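Local coordinates for protein ABC-type metal ion transport system, periplasmic component (Vibrio vulnificus, PDB 3K2D) that binds methionine and is probably the substrate-binding lipoprotein of an ABC-type methionine importer, besides activating Toll-like receptor 2, at residues F85-K97 against L166-A179. The protein carries 4 engineered substitutions. Sequence-based numbering, arbitrary orientation.
Sequences FVYPIAGYSKQVK and LDDVALSIINTTYA. With MET (methionine), chain C.
S93 OG is gripped three ways: it donates to A170 O (2.8 Å) across the contact and accepts from the backbone N of Q95 and of V96, an ST turn and an ST motif that fix the chain as it leaves strand 90-92. The torsion accounts for this reach, since OG lies anti to the backbone N (chi1 173°) and meets A170 O nearly head-on to the carbonyl. Strands 90-92 and 171-174 are antiparallel neighbours in the mixed sheet of one lobe of a periplasmic-binding-protein fold. Their pairing rests on Y92 and S172, whose backbones bond reciprocally; Y92 N to S172 O is short (2.7 Å) and almost straight (174°). At the non-hydrogen-bonded pair G91-I173 the CA atoms approach to 3.9 Å, and I173 CG1 packs on G91 CA.

The Y92 ring crosses the I174 side chain at about a right angle, its CD1 and CE1 nearest I174 CB, while A179 CB of helix 176-179 touches CE1 (3.7 Å) obliquely. I174 O and a water sit at the ring's edge, in its plane. That water also hydrogen-bonds Y92 OH, T176 OG1 and I174 O, tying strand to helix. Further along, L166 CB rests on K94 CG, and the lysine chain, bent at chi2 and chi3, crosses D167 obliquely, so that OD1 lies beside CE and NZ forms a rather long salt bridge to it (K94 NZ to D167 OD1, 3.4 Å) at the solvent-exposed end of the contact.

Toward the methionine pocket, I89 CG1 packs against I173 CG2, and its CD1 comes within 3.4 Å of N175 CA. T177 OG1 accepts a bond from the ligand N, while R119 and N202 also bind the ligand. A second water donates to Y87 O and to the methionine OXT (2.6 Å) and accepts from T176 N.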
loop_
_atom_site.group_PDB
_atom_site.type_symbol
_atom_site.label_atom_id
_atom_site.label_comp_id
_atom_site.label_asym_id
_atom_site.label_seq_id
_atom_site.Cartn_x
_atom_site.Cartn_y
_atom_site.Cartn_z
ATOM N N PHE A 85 3.322 5.027 -7.572
ATOM C CA PHE A 85 2.028 5.702 -7.548
ATOM C C PHE A 85 1.462 5.920 -6.157
ATOM O O PHE A 85 1.940 5.361 -5.169
ATOM C CB PHE A 85 0.992 4.911 -8.350
ATOM C CG PHE A 85 1.404 4.624 -9.750
ATOM C CD1 PHE A 85 1.589 5.659 -10.659
ATOM C CD2 PHE A 85 1.614 3.318 -10.164
ATOM C CE1 PHE A 85 1.980 5.397 -11.961
ATOM C CE2 PHE A 85 2.006 3.037 -11.463
ATOM C CZ PHE A 85 2.191 4.077 -12.368
ATOM N N VAL A 86 0.428 6.752 -6.110
ATOM C CA VAL A 86 -0.289 7.049 -4.882
ATOM C C VAL A 86 -1.572 6.239 -5.001
ATOM O O VAL A 86 -2.174 6.188 -6.072
ATOM C CB VAL A 86 -0.696 8.529 -4.792
ATOM C CG1 VAL A 86 -1.438 8.772 -3.499
ATOM C CG2 VAL A 86 0.523 9.416 -4.904
ATOM N N TYR A 87 -1.982 5.598 -3.919
ATOM C CA TYR A 87 -3.205 4.817 -3.938
ATOM C C TYR A 87 -4.098 5.329 -2.808
ATOM O O TYR A 87 -4.161 4.742 -1.733
ATOM C CB TYR A 87 -2.886 3.334 -3.751
ATOM C CG TYR A 87 -2.125 2.695 -4.903
ATOM C CD1 TYR A 87 -2.756 2.387 -6.107
ATOM C CD2 TYR A 87 -0.768 2.382 -4.774
ATOM C CE1 TYR A 87 -2.056 1.777 -7.154
ATOM C CE2 TYR A 87 -0.059 1.778 -5.808
ATOM C CZ TYR A 87 -0.702 1.475 -6.992
ATOM O OH TYR A 87 0.012 0.854 -7.997
ATOM N N PRO A 88 -4.781 6.457 -3.036
ATOM C CA PRO A 88 -5.664 7.026 -2.018
ATOM C C PRO A 88 -6.557 5.956 -1.388
ATOM O O PRO A 88 -7.497 5.473 -2.003
ATOM C CB PRO A 88 -6.453 8.068 -2.806
ATOM C CG PRO A 88 -5.424 8.567 -3.789
ATOM C CD PRO A 88 -4.793 7.276 -4.263
ATOM N N ILE A 89 -6.259 5.603 -0.148
ATOM C CA ILE A 89 -7.011 4.577 0.554
ATOM C C ILE A 89 -8.463 4.991 0.741
ATOM O O ILE A 89 -8.771 6.176 0.856
ATOM C CB ILE A 89 -6.355 4.264 1.929
ATOM C CG1 ILE A 89 -6.826 2.899 2.420
ATOM C CG2 ILE A 89 -6.689 5.355 2.949
ATOM C CD1 ILE A 89 -5.712 2.071 3.046
ATOM N N ALA A 90 -9.355 4.011 0.771
ATOM C CA ALA A 90 -10.766 4.306 0.935
ATOM C C ALA A 90 -11.448 3.405 1.941
ATOM O O ALA A 90 -10.938 2.336 2.303
ATOM C CB ALA A 90 -11.473 4.183 -0.398
ATOM N N GLY A 91 -12.611 3.857 2.396
ATOM C CA GLY A 91 -13.400 3.066 3.317
ATOM C C GLY A 91 -14.500 2.427 2.489
ATOM O O GLY A 91 -15.171 3.116 1.723
ATOM N N TYR A 92 -14.679 1.118 2.615
ATOM C CA TYR A 92 -15.717 0.428 1.863
ATOM C C TYR A 92 -16.779 -0.144 2.795
ATOM O O TYR A 92 -16.595 -0.177 4.016
ATOM C CB TYR A 92 -15.116 -0.697 1.025
ATOM C CG TYR A 92 -14.011 -0.258 0.096
ATOM C CD1 TYR A 92 -12.690 -0.155 0.546
ATOM C CD2 TYR A 92 -14.279 0.048 -1.241
ATOM C CE1 TYR A 92 -11.665 0.238 -0.311
ATOM C CE2 TYR A 92 -13.258 0.441 -2.106
ATOM C CZ TYR A 92 -11.953 0.532 -1.630
ATOM O OH TYR A 92 -10.945 0.915 -2.475
ATOM N N SER A 93 -17.884 -0.609 2.214
ATOM C CA SER A 93 -18.975 -1.166 3.002
ATOM C C SER A 93 -20.013 -1.925 2.188
ATOM O O SER A 93 -20.384 -1.517 1.092
ATOM C CB SER A 93 -19.683 -0.046 3.763
ATOM O OG SER A 93 -20.837 -0.535 4.416
ATOM N N LYS A 94 -20.494 -3.029 2.743
ATOM C CA LYS A 94 -21.518 -3.826 2.086
ATOM C C LYS A 94 -22.860 -3.471 2.725
ATOM O O LYS A 94 -23.881 -4.085 2.422
ATOM C CB LYS A 94 -21.237 -5.324 2.273
ATOM C CG LYS A 94 -19.804 -5.723 1.968
ATOM C CD LYS A 94 -19.678 -6.773 0.849
ATOM C CE LYS A 94 -19.939 -8.193 1.340
ATOM N NZ LYS A 94 -19.637 -9.202 0.273
ATOM N N GLN A 95 -22.859 -2.462 3.591
ATOM C CA GLN A 95 -24.067 -2.058 4.302
ATOM C C GLN A 95 -24.517 -0.616 4.068
ATOM O O GLN A 95 -25.696 -0.351 3.806
ATOM C CB GLN A 95 -23.856 -2.261 5.803
ATOM C CG GLN A 95 -23.268 -3.605 6.173
ATOM C CD GLN A 95 -24.200 -4.748 5.847
ATOM O OE1 GLN A 95 -23.860 -5.914 6.032
ATOM N NE2 GLN A 95 -25.388 -4.418 5.361
ATOM N N VAL A 96 -23.586 0.323 4.201
ATOM C CA VAL A 96 -23.917 1.726 4.016
ATOM C C VAL A 96 -23.275 2.316 2.769
ATOM O O VAL A 96 -22.299 1.785 2.238
ATOM C CB VAL A 96 -23.495 2.571 5.241
ATOM C CG1 VAL A 96 -24.321 2.182 6.449
ATOM C CG2 VAL A 96 -22.008 2.378 5.524
ATOM N N LYS A 97 -23.838 3.424 2.317
ATOM C CA LYS A 97 -23.364 4.117 1.132
ATOM C C LYS A 97 -22.800 5.477 1.567
ATOM O O LYS A 97 -22.136 6.164 0.792
ATOM C CB LYS A 97 -24.537 4.290 0.159
ATOM C CG LYS A 97 -24.179 4.854 -1.189
ATOM C CD LYS A 97 -25.436 5.232 -1.976
ATOM C CE LYS A 97 -25.084 5.987 -3.271
ATOM N NZ LYS A 97 -26.291 6.405 -4.065
ATOM N N LEU A 166 -15.344 -7.019 5.552
ATOM C CA LEU A 166 -16.575 -6.385 5.097
ATOM C C LEU A 166 -17.824 -7.173 5.475
ATOM O O LEU A 166 -18.924 -6.615 5.518
ATOM C CB LEU A 166 -16.541 -6.177 3.576
ATOM C CG LEU A 166 -15.553 -5.126 3.057
ATOM C CD1 LEU A 166 -15.517 -5.159 1.537
ATOM C CD2 LEU A 166 -15.961 -3.730 3.577
ATOM N N ASP A 167 -17.661 -8.461 5.763
ATOM C CA ASP A 167 -18.794 -9.310 6.123
ATOM C C ASP A 167 -19.074 -9.345 7.619
ATOM O O ASP A 167 -20.041 -9.958 8.053
ATOM C CB ASP A 167 -18.559 -10.744 5.631
ATOM C CG ASP A 167 -18.523 -10.852 4.104
ATOM O OD1 ASP A 167 -19.525 -10.492 3.438
ATOM O OD2 ASP A 167 -17.489 -11.309 3.568
ATOM N N ASP A 168 -18.239 -8.677 8.407
ATOM C CA ASP A 168 -18.395 -8.692 9.855
ATOM C C ASP A 168 -18.534 -7.332 10.511
ATOM O O ASP A 168 -18.965 -7.243 11.659
ATOM C CB ASP A 168 -17.210 -9.421 10.475
ATOM C CG ASP A 168 -16.973 -10.768 9.839
ATOM O OD1 ASP A 168 -17.821 -11.667 10.021
ATOM O OD2 ASP A 168 -15.947 -10.926 9.143
ATOM N N VAL A 169 -18.166 -6.275 9.799
ATOM C CA VAL A 169 -18.263 -4.938 10.361
ATOM C C VAL A 169 -19.106 -4.036 9.489
ATOM O O VAL A 169 -19.484 -4.409 8.381
ATOM C CB VAL A 169 -16.873 -4.304 10.533
ATOM C CG1 VAL A 169 -16.024 -5.172 11.446
ATOM C CG2 VAL A 169 -16.210 -4.130 9.174
ATOM N N ALA A 170 -19.394 -2.842 9.991
ATOM C CA ALA A 170 -20.207 -1.895 9.247
ATOM C C ALA A 170 -19.434 -1.256 8.100
ATOM O O ALA A 170 -20.007 -0.916 7.059
ATOM C CB ALA A 170 -20.727 -0.816 10.181
ATOM N N LEU A 171 -18.127 -1.106 8.282
ATOM C CA LEU A 171 -17.309 -0.472 7.262
ATOM C C LEU A 171 -15.820 -0.732 7.499
ATOM O O LEU A 171 -15.367 -0.790 8.638
ATOM C CB LEU A 171 -17.624 1.032 7.263
ATOM C CG LEU A 171 -16.944 1.986 6.281
ATOM C CD1 LEU A 171 -17.890 3.134 5.972
ATOM C CD2 LEU A 171 -15.624 2.495 6.871
ATOM N N SER A 172 -15.067 -0.889 6.418
ATOM C CA SER A 172 -13.638 -1.164 6.516
ATOM C C SER A 172 -12.790 -0.318 5.588
ATOM O O SER A 172 -13.110 -0.150 4.417
ATOM C CB SER A 172 -13.353 -2.628 6.184
ATOM O OG SER A 172 -14.115 -3.509 6.982
ATOM N N ILE A 173 -11.697 0.211 6.127
ATOM C CA ILE A 173 -10.754 0.991 5.341
ATOM C C ILE A 173 -9.744 -0.051 4.870
ATOM O O ILE A 173 -9.037 -0.654 5.677
ATOM C CB ILE A 173 -10.092 2.089 6.203
ATOM C CG1 ILE A 173 -11.138 3.176 6.502
ATOM C CG2 ILE A 173 -8.881 2.678 5.480
ATOM C CD1 ILE A 173 -10.658 4.278 7.427
ATOM N N ILE A 174 -9.707 -0.279 3.560
ATOM C CA ILE A 174 -8.843 -1.292 2.971
ATOM C C ILE A 174 -7.836 -0.722 1.988
ATOM O O ILE A 174 -8.191 0.123 1.168
ATOM C CB ILE A 174 -9.697 -2.330 2.206
ATOM C CG1 ILE A 174 -10.830 -2.837 3.104
ATOM C CG2 ILE A 174 -8.826 -3.474 1.726
ATOM C CD1 ILE A 174 -11.808 -3.783 2.411
ATOM N N ASN A 175 -6.587 -1.185 2.073
ATOM C CA ASN A 175 -5.535 -0.758 1.152
ATOM C C ASN A 175 -6.019 -1.217 -0.229
ATOM O O ASN A 175 -6.580 -2.310 -0.356
ATOM C CB ASN A 175 -4.205 -1.468 1.474
ATOM C CG ASN A 175 -3.647 -1.103 2.842
ATOM O OD1 ASN A 175 -3.037 -0.047 3.020
ATOM N ND2 ASN A 175 -3.856 -1.975 3.817
ATOM N N THR A 176 -5.812 -0.402 -1.259
ATOM C CA THR A 176 -6.252 -0.779 -2.604
ATOM C C THR A 176 -5.577 -2.082 -3.042
ATOM O O THR A 176 -6.085 -2.818 -3.880
ATOM C CB THR A 176 -5.947 0.348 -3.626
ATOM O OG1 THR A 176 -6.693 1.525 -3.283
ATOM C CG2 THR A 176 -6.321 -0.085 -5.028
ATOM N N THR A 177 -4.424 -2.355 -2.452
ATOM C CA THR A 177 -3.659 -3.560 -2.734
ATOM C C THR A 177 -4.525 -4.794 -2.586
ATOM O O THR A 177 -4.362 -5.768 -3.319
ATOM C CB THR A 177 -2.501 -3.729 -1.741
ATOM O OG1 THR A 177 -1.644 -2.587 -1.804
ATOM C CG2 THR A 177 -1.715 -4.995 -2.053
ATOM N N TYR A 178 -5.431 -4.752 -1.616
ATOM C CA TYR A 178 -6.299 -5.884 -1.337
ATOM C C TYR A 178 -7.732 -5.640 -1.778
ATOM O O TYR A 178 -8.419 -6.564 -2.206
ATOM C CB TYR A 178 -6.257 -6.193 0.159
ATOM C CG TYR A 178 -4.889 -6.602 0.668
ATOM C CD1 TYR A 178 -4.409 -7.894 0.470
ATOM C CD2 TYR A 178 -4.069 -5.688 1.335
ATOM C CE1 TYR A 178 -3.155 -8.272 0.916
ATOM C CE2 TYR A 178 -2.811 -6.049 1.792
ATOM C CZ TYR A 178 -2.356 -7.350 1.582
ATOM O OH TYR A 178 -1.117 -7.738 2.067
ATOM N N ALA A 179 -8.187 -4.399 -1.674
ATOM C CA ALA A 179 -9.544 -4.065 -2.074
ATOM C C ALA A 179 -9.738 -4.458 -3.537
ATOM O O ALA A 179 -10.829 -4.870 -3.948
ATOM C CB ALA A 179 -9.788 -2.583 -1.894
HETATM N N MET C . 0.144 0.075 -1.069
HETATM C CA MET C . -0.372 0.637 0.238
HETATM C C MET C . -1.181 1.844 -0.084
HETATM O O MET C . -0.746 2.659 -0.943
HETATM C CB MET C . 0.709 1.119 1.184
HETATM C CG MET C . 1.612 0.072 1.661
HETATM S SD MET C . 2.479 0.580 3.103
HETATM C CE MET C . 3.295 -0.972 3.186
HETATM O OXT MET C . -2.245 2.020 0.528
HETATM O O HOH W 1 -4.362 2.241 -0.918
HETATM O O HOH W 2 -8.429 1.437 -1.187
HETATM O O HOH W 3 -19.591 -3.812 5.276
HETATM O O HOH W 4 -21.743 -6.073 8.181
#